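Local coordinates for protein bacteriorhodopsin (PDB 6EYU) that binds retinal and pumps protons inward across the membrane, as a xenorhodopsin of the bacteriorhodopsin-like family, at residues A92-L104 with P147-L159. Sequence-based numbering, arbitrary orientation.
Sequences AFHGADTKRYDLL and PFREIAEESSDGL. With MUN ([(2~{S})-2,3-bis(oxidanyl)propyl] (~{E})-undec-2-enoate), chain N; MUN ([(2~{S})-2,3-bis(oxidanyl)propyl] (~{E})-undec-2-enoate), chain V.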
loop_
_atom_site.group_PDB
_atom_site.type_symbol
_atom_site.label_atom_id
_atom_site.label_comp_id
_atom_site.label_asym_id
_atom_site.label_seq_id
_atom_site.Cartn_x
_atom_site.Cartn_y
_atom_site.Cartn_z
ATOM N N ALA A 92 -20.901 8.964 -5.916
ATOM C CA ALA A 92 -21.006 10.089 -6.835
ATOM C C ALA A 92 -20.891 9.613 -8.280
ATOM O O ALA A 92 -21.606 10.094 -9.160
ATOM C CB ALA A 92 -19.927 11.118 -6.532
ATOM N N PHE A 93 -19.966 8.691 -8.524
ATOM C CA PHE A 93 -19.710 8.203 -9.874
ATOM C C PHE A 93 -20.884 7.371 -10.374
ATOM O O PHE A 93 -21.031 7.143 -11.575
ATOM C CB PHE A 93 -18.430 7.367 -9.903
ATOM C CG PHE A 93 -17.174 8.187 -9.837
ATOM C CD1 PHE A 93 -17.239 9.561 -9.682
ATOM C CD2 PHE A 93 -15.932 7.588 -9.954
ATOM C CE1 PHE A 93 -16.088 10.323 -9.634
ATOM C CE2 PHE A 93 -14.775 8.344 -9.907
ATOM C CZ PHE A 93 -14.854 9.713 -9.750
ATOM N N HIS A 94 -21.724 6.928 -9.445
ATOM C CA HIS A 94 -22.607 5.797 -9.695
ATOM C C HIS A 94 -23.566 6.096 -10.842
ATOM O O HIS A 94 -23.862 5.223 -11.658
ATOM C CB HIS A 94 -23.395 5.450 -8.433
ATOM C CG HIS A 94 -24.283 4.256 -8.587
ATOM N ND1 HIS A 94 -23.808 3.022 -8.979
ATOM C CD2 HIS A 94 -25.629 4.129 -8.504
ATOM C CE1 HIS A 94 -24.815 2.173 -9.068
ATOM N NE2 HIS A 94 -25.932 2.819 -8.785
ATOM N N GLY A 95 -24.057 7.330 -10.896
ATOM C CA GLY A 95 -25.072 7.701 -11.875
ATOM C C GLY A 95 -24.506 8.534 -13.008
ATOM O O GLY A 95 -25.224 8.901 -13.938
ATOM N N ALA A 96 -23.221 8.865 -12.915
ATOM C CA ALA A 96 -22.678 10.006 -13.647
ATOM C C ALA A 96 -22.033 9.584 -14.964
ATOM O O ALA A 96 -21.569 8.452 -15.109
ATOM C CB ALA A 96 -21.674 10.755 -12.784
ATOM N N ASP A 97 -21.891 10.549 -15.867
ATOM C CA ASP A 97 -21.326 10.303 -17.190
ATOM C C ASP A 97 -19.804 10.224 -17.126
ATOM O O ASP A 97 -19.195 9.346 -17.737
ATOM C CB ASP A 97 -21.744 11.419 -18.151
ATOM C CG ASP A 97 -21.236 11.197 -19.561
ATOM O OD1 ASP A 97 -20.313 10.374 -19.739
ATOM O OD2 ASP A 97 -21.705 11.902 -20.480
ATOM N N THR A 98 -19.192 11.227 -16.504
ATOM C CA THR A 98 -17.739 11.308 -16.431
ATOM C C THR A 98 -17.234 10.761 -15.099
ATOM O O THR A 98 -17.645 11.221 -14.034
ATOM C CB THR A 98 -17.246 12.758 -16.591
ATOM O OG1 THR A 98 -18.006 13.623 -15.737
ATOM C CG2 THR A 98 -17.391 13.215 -18.034
ATOM N N LYS A 99 -16.424 9.711 -15.171
ATOM C CA LYS A 99 -15.698 9.220 -14.007
ATOM C C LYS A 99 -14.278 9.774 -13.995
ATOM O O LYS A 99 -13.494 9.516 -14.909
ATOM C CB LYS A 99 -15.657 7.691 -14.016
ATOM C CG LYS A 99 -16.921 7.034 -13.483
ATOM C CD LYS A 99 -18.033 7.036 -14.519
ATOM C CE LYS A 99 -19.398 6.905 -13.864
ATOM N NZ LYS A 99 -20.379 6.201 -14.734
ATOM N N ARG A 100 -13.966 10.573 -12.980
ATOM C CA ARG A 100 -12.651 11.196 -12.875
ATOM C C ARG A 100 -11.811 10.511 -11.805
ATOM O O ARG A 100 -11.768 10.953 -10.656
ATOM C CB ARG A 100 -12.794 12.685 -12.559
ATOM C CG ARG A 100 -13.191 13.528 -13.758
ATOM C CD ARG A 100 -11.982 14.201 -14.387
ATOM N NE ARG A 100 -11.753 15.532 -13.835
ATOM C CZ ARG A 100 -10.553 16.079 -13.674
ATOM N NH1 ARG A 100 -9.470 15.446 -14.107
ATOM N NH2 ARG A 100 -10.439 17.279 -13.124
ATOM N N TYR A 101 -11.082 9.476 -12.210
ATOM C CA TYR A 101 -10.424 8.585 -11.264
ATOM C C TYR A 101 -9.161 9.231 -10.702
ATOM O O TYR A 101 -8.556 8.713 -9.763
ATOM C CB TYR A 101 -10.072 7.259 -11.940
ATOM C CG TYR A 101 -11.257 6.338 -12.128
ATOM C CD1 TYR A 101 -11.813 5.664 -11.048
ATOM C CD2 TYR A 101 -11.888 6.231 -13.360
ATOM C CE1 TYR A 101 -12.926 4.861 -11.203
ATOM C CE2 TYR A 101 -13.002 5.429 -13.525
ATOM C CZ TYR A 101 -13.516 4.746 -12.444
ATOM O OH TYR A 101 -14.622 3.944 -12.605
ATOM N N ASP A 102 -8.785 10.377 -11.260
ATOM C CA ASP A 102 -7.664 11.147 -10.733
ATOM C C ASP A 102 -8.080 11.930 -9.493
ATOM O O ASP A 102 -7.326 12.017 -8.522
ATOM C CB ASP A 102 -7.119 12.103 -11.797
ATOM C CG ASP A 102 -8.213 12.876 -12.505
ATOM O OD1 ASP A 102 -9.369 12.403 -12.507
ATOM O OD2 ASP A 102 -7.896 13.893 -13.156
ATOM N N LEU A 103 -9.324 12.396 -9.483
ATOM C CA LEU A 103 -9.912 12.984 -8.284
ATOM C C LEU A 103 -10.105 11.927 -7.202
ATOM O O LEU A 103 -9.894 12.191 -6.019
ATOM C CB LEU A 103 -11.253 13.640 -8.618
ATOM C CG LEU A 103 -11.186 14.758 -9.660
ATOM C CD1 LEU A 103 -12.553 15.396 -9.855
ATOM C CD2 LEU A 103 -10.156 15.802 -9.256
ATOM N N LEU A 104 -10.476 10.721 -7.619
ATOM C CA LEU A 104 -10.568 9.589 -6.703
ATOM C C LEU A 104 -9.204 9.291 -6.090
ATOM O O LEU A 104 -9.091 9.056 -4.887
ATOM C CB LEU A 104 -11.085 8.351 -7.439
ATOM C CG LEU A 104 -12.456 7.825 -7.005
ATOM C CD1 LEU A 104 -12.527 6.318 -7.196
ATOM C CD2 LEU A 104 -12.756 8.197 -5.561
ATOM N N PRO A 147 -15.971 19.399 -6.973
ATOM C CA PRO A 147 -15.840 18.584 -8.179
ATOM C C PRO A 147 -16.609 17.269 -8.090
ATOM O O PRO A 147 -17.282 16.885 -9.045
ATOM C CB PRO A 147 -14.331 18.323 -8.282
ATOM C CG PRO A 147 -13.763 18.668 -6.946
ATOM C CD PRO A 147 -14.666 19.716 -6.371
ATOM N N PHE A 148 -16.579 16.632 -6.924
ATOM C CA PHE A 148 -17.336 15.403 -6.715
ATOM C C PHE A 148 -18.831 15.690 -6.698
ATOM O O PHE A 148 -19.623 14.933 -7.258
ATOM C CB PHE A 148 -16.918 14.729 -5.407
ATOM C CG PHE A 148 -15.784 13.759 -5.565
ATOM C CD1 PHE A 148 -16.009 12.502 -6.102
ATOM C CD2 PHE A 148 -14.476 14.181 -5.395
ATOM C CE1 PHE A 148 -14.958 11.644 -6.360
ATOM C CE2 PHE A 148 -13.418 13.330 -5.654
ATOM C CZ PHE A 148 -13.660 12.057 -6.131
ATOM N N ARG A 149 -19.194 16.859 -6.181
ATOM C CA ARG A 149 -20.587 17.283 -6.152
ATOM C C ARG A 149 -21.101 17.532 -7.565
ATOM O O ARG A 149 -22.214 17.134 -7.910
ATOM C CB ARG A 149 -20.732 18.553 -5.316
ATOM C CG ARG A 149 -22.142 19.114 -5.286
ATOM C CD ARG A 149 -22.133 20.590 -4.933
ATOM N NE ARG A 149 -22.870 21.392 -5.903
ATOM C CZ ARG A 149 -23.776 22.308 -5.574
ATOM N NH1 ARG A 149 -24.356 23.039 -6.516
ATOM N NH2 ARG A 149 -24.091 22.501 -4.301
ATOM N N GLU A 150 -20.284 18.191 -8.380
ATOM C CA GLU A 150 -20.630 18.438 -9.773
ATOM C C GLU A 150 -20.884 17.125 -10.504
ATOM O O GLU A 150 -21.793 17.028 -11.328
ATOM C CB GLU A 150 -19.508 19.211 -10.469
ATOM C CG GLU A 150 -19.476 20.690 -10.121
ATOM C CD GLU A 150 -18.376 21.435 -10.850
ATOM O OE1 GLU A 150 -18.065 21.062 -12.001
ATOM O OE2 GLU A 150 -17.794 22.367 -10.256
ATOM N N ILE A 151 -20.066 16.120 -10.208
ATOM C CA ILE A 151 -20.159 14.835 -10.889
ATOM C C ILE A 151 -21.404 14.077 -10.438
ATOM O O ILE A 151 -22.060 13.414 -11.241
ATOM C CB ILE A 151 -18.919 13.964 -10.616
ATOM C CG1 ILE A 151 -17.693 14.554 -11.317
ATOM C CG2 ILE A 151 -19.160 12.539 -11.088
ATOM C CD1 ILE A 151 -16.378 14.008 -10.804
ATOM N N ALA A 152 -21.776 14.257 -9.174
ATOM C CA ALA A 152 -23.011 13.682 -8.653
ATOM C C ALA A 152 -24.225 14.320 -9.321
ATOM O O ALA A 152 -25.177 13.629 -9.685
ATOM C CB ALA A 152 -23.080 13.864 -7.144
ATOM N N GLU A 153 -24.152 15.627 -9.550
ATOM C CA GLU A 153 -25.262 16.363 -10.143
ATOM C C GLU A 153 -25.400 16.025 -11.624
ATOM O O GLU A 153 -26.415 16.334 -12.248
ATOM C CB GLU A 153 -25.054 17.868 -9.969
ATOM C CG GLU A 153 -25.300 18.362 -8.553
ATOM C CD GLU A 153 -25.012 19.841 -8.390
ATOM O OE1 GLU A 153 -24.687 20.500 -9.401
ATOM O OE2 GLU A 153 -25.094 20.342 -7.249
ATOM N N GLU A 154 -24.425 15.291 -12.149
ATOM C CA GLU A 154 -24.510 14.754 -13.502
ATOM C C GLU A 154 -25.587 13.679 -13.586
ATOM O O GLU A 154 -26.064 13.351 -14.672
ATOM C CB GLU A 154 -23.162 14.170 -13.925
ATOM C CG GLU A 154 -22.598 14.775 -15.200
ATOM C CD GLU A 154 -21.124 14.477 -15.385
ATOM O OE1 GLU A 154 -20.692 13.361 -15.026
ATOM O OE2 GLU A 154 -20.399 15.354 -15.901
ATOM N N SER A 155 -25.888 13.061 -12.449
ATOM C CA SER A 155 -26.747 11.883 -12.425
ATOM C C SER A 155 -28.201 12.277 -12.196
ATOM O O SER A 155 -28.545 13.459 -12.206
ATOM C CB SER A 155 -26.296 10.917 -11.327
ATOM O OG SER A 155 -25.493 11.577 -10.365
ATOM N N SER A 156 -29.019 11.287 -11.857
ATOM C CA SER A 156 -30.409 11.525 -11.494
ATOM C C SER A 156 -30.499 12.310 -10.192
ATOM O O SER A 156 -29.580 12.277 -9.373
ATOM C CB SER A 156 -31.150 10.195 -11.349
ATOM O OG SER A 156 -30.856 9.583 -10.105
ATOM N N ASP A 157 -31.663 12.902 -9.949
ATOM C CA ASP A 157 -31.861 13.752 -8.781
ATOM C C ASP A 157 -31.753 12.939 -7.495
ATOM O O ASP A 157 -31.181 13.399 -6.508
ATOM C CB ASP A 157 -33.225 14.439 -8.853
ATOM C CG ASP A 157 -33.270 15.537 -9.899
ATOM O OD1 ASP A 157 -32.257 15.730 -10.602
ATOM O OD2 ASP A 157 -34.321 16.199 -10.022
ATOM N N GLY A 158 -32.265 11.714 -7.528
ATOM C CA GLY A 158 -32.177 10.816 -6.382
ATOM C C GLY A 158 -30.741 10.497 -6.019
ATOM O O GLY A 158 -30.357 10.560 -4.851
ATOM N N LEU A 159 -29.937 10.176 -7.028
ATOM C CA LEU A 159 -28.533 9.846 -6.818
ATOM C C LEU A 159 -27.756 11.075 -6.353
ATOM O O LEU A 159 -26.886 10.979 -5.487
ATOM C CB LEU A 159 -27.918 9.305 -8.112
ATOM C CG LEU A 159 -27.473 7.840 -8.104
ATOM C CD1 LEU A 159 -27.965 7.115 -6.861
ATOM C CD2 LEU A 159 -27.955 7.137 -9.363
HETATM C CAR MUN N . 0.418 9.479 -0.422
HETATM C CAQ MUN N . 0.099 8.670 -1.678
HETATM C CAP MUN N . -0.793 9.508 -2.591
HETATM C CAO MUN N . -0.954 8.808 -3.937
HETATM C CAN MUN N . -2.113 9.460 -4.687
HETATM C CAM MUN N . -1.714 9.678 -6.143
HETATM C CAK MUN N . -2.831 9.147 -7.039
HETATM C CAH MUN N . -3.130 10.169 -8.132
HETATM C CAF MUN N . -2.934 9.507 -9.495
HETATM C CAC MUN N . -4.089 9.695 -10.484
HETATM C CAA MUN N . -4.322 8.536 -11.461
HETATM O OAD MUN N . -3.484 7.644 -11.587
HETATM O OAB MUN N . -5.349 8.726 -12.336
HETATM C CAE MUN N . -5.250 7.746 -13.371
HETATM C CAG MUN N . -6.403 7.918 -14.361
HETATM O OAJ MUN N . -6.921 9.249 -14.264
HETATM C CAI MUN N . -5.892 7.670 -15.781
HETATM O OAL MUN N . -6.869 8.118 -16.724
HETATM C CAQ MUN V . -5.461 17.762 -2.271
HETATM C CAP MUN V . -6.744 18.095 -3.033
HETATM C CAO MUN V . -6.404 18.948 -4.257
HETATM C CAN MUN V . -6.986 18.291 -5.511
HETATM C CAM MUN V . -7.283 19.358 -6.571
HETATM C CAK MUN V . -7.636 18.667 -7.891
HETATM C CAH MUN V . -8.213 19.679 -8.890
HETATM C CAF MUN V . -9.380 20.447 -8.257
HETATM C CAC MUN V . -10.768 20.267 -8.942
HETATM C CAA MUN V . -10.747 20.066 -10.483
HETATM O OAD MUN V . -9.799 19.494 -11.019
HETATM O OAB MUN V . -11.962 20.238 -11.077
HETATM C CAE MUN V . -11.930 19.823 -12.446
HETATM C CAG MUN V . -13.282 20.124 -13.101
HETATM O OAJ MUN V . -13.855 21.286 -12.499
HETATM C CAI MUN V . -13.086 20.369 -14.599
HETATM O OAL MUN V . -14.211 21.085 -15.116
HETATM O O HOH W 1 -24.050 9.024 -8.852
HETATM O O HOH W 2 -28.000 8.888 -12.954
#
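Phe148 plugs a hole formed by Ala92, Phe93, Leu103 and Leu104, a knobs-into-holes contact at one end of the seven-helix rhodopsin bundle, where short helix 147-152 packs between the end of helix 72-93 and the start of helix 101-124. Residues 92-104 link those two helices, and residues 147-159 run from helix 147-152 into helix 157-183. The Phe148 ring lies nearly parallel to that of Phe93 (15°) but is slid aside, with little overlap; their CE1 atoms are 3.7 Å apart. On its other flank, Phe148 CE2 meets Leu103 CB at 3.7 Å. With an alanine in place of Phe148, the hole would probably stand unfilled and Phe93, Leu103 and Leu104 would lose the ring they share.

Ile151 forms the next layer. At its CB, chi1 of -70° sets CG1 beside the backbone N and leaves CG2 anti to it, sending this methyl to Ala96 CB (3.5 Å), to the carbonyl oxygen of Thr98 and to Phe93 CD1. The longer branch runs through CG1 to CD1, which meets Phe93 CE1 at 3.9 Å and touches Leu103 CD1. Beside them Leu103 CD1 also packs on Pro147 CB, and bound monoacylglycerol lipid lies against both residues.

Toward solvent the contact turns polar. One water bridges the segments, accepting from Ser156 N and donating to Gly95 O; another links Ala92 O with Gly95 N. The extended Glu154 chain brings OE1 to the backbone at Asp97 and Thr98, where Asp97 N adds a weak bond. Thr98 grips that oxygen twice: OG1 at 2.8 Å on the syn lone pair, and Thr98 N at 3.0 Å, nearly straight at 173° but arriving from above the carboxylate plane.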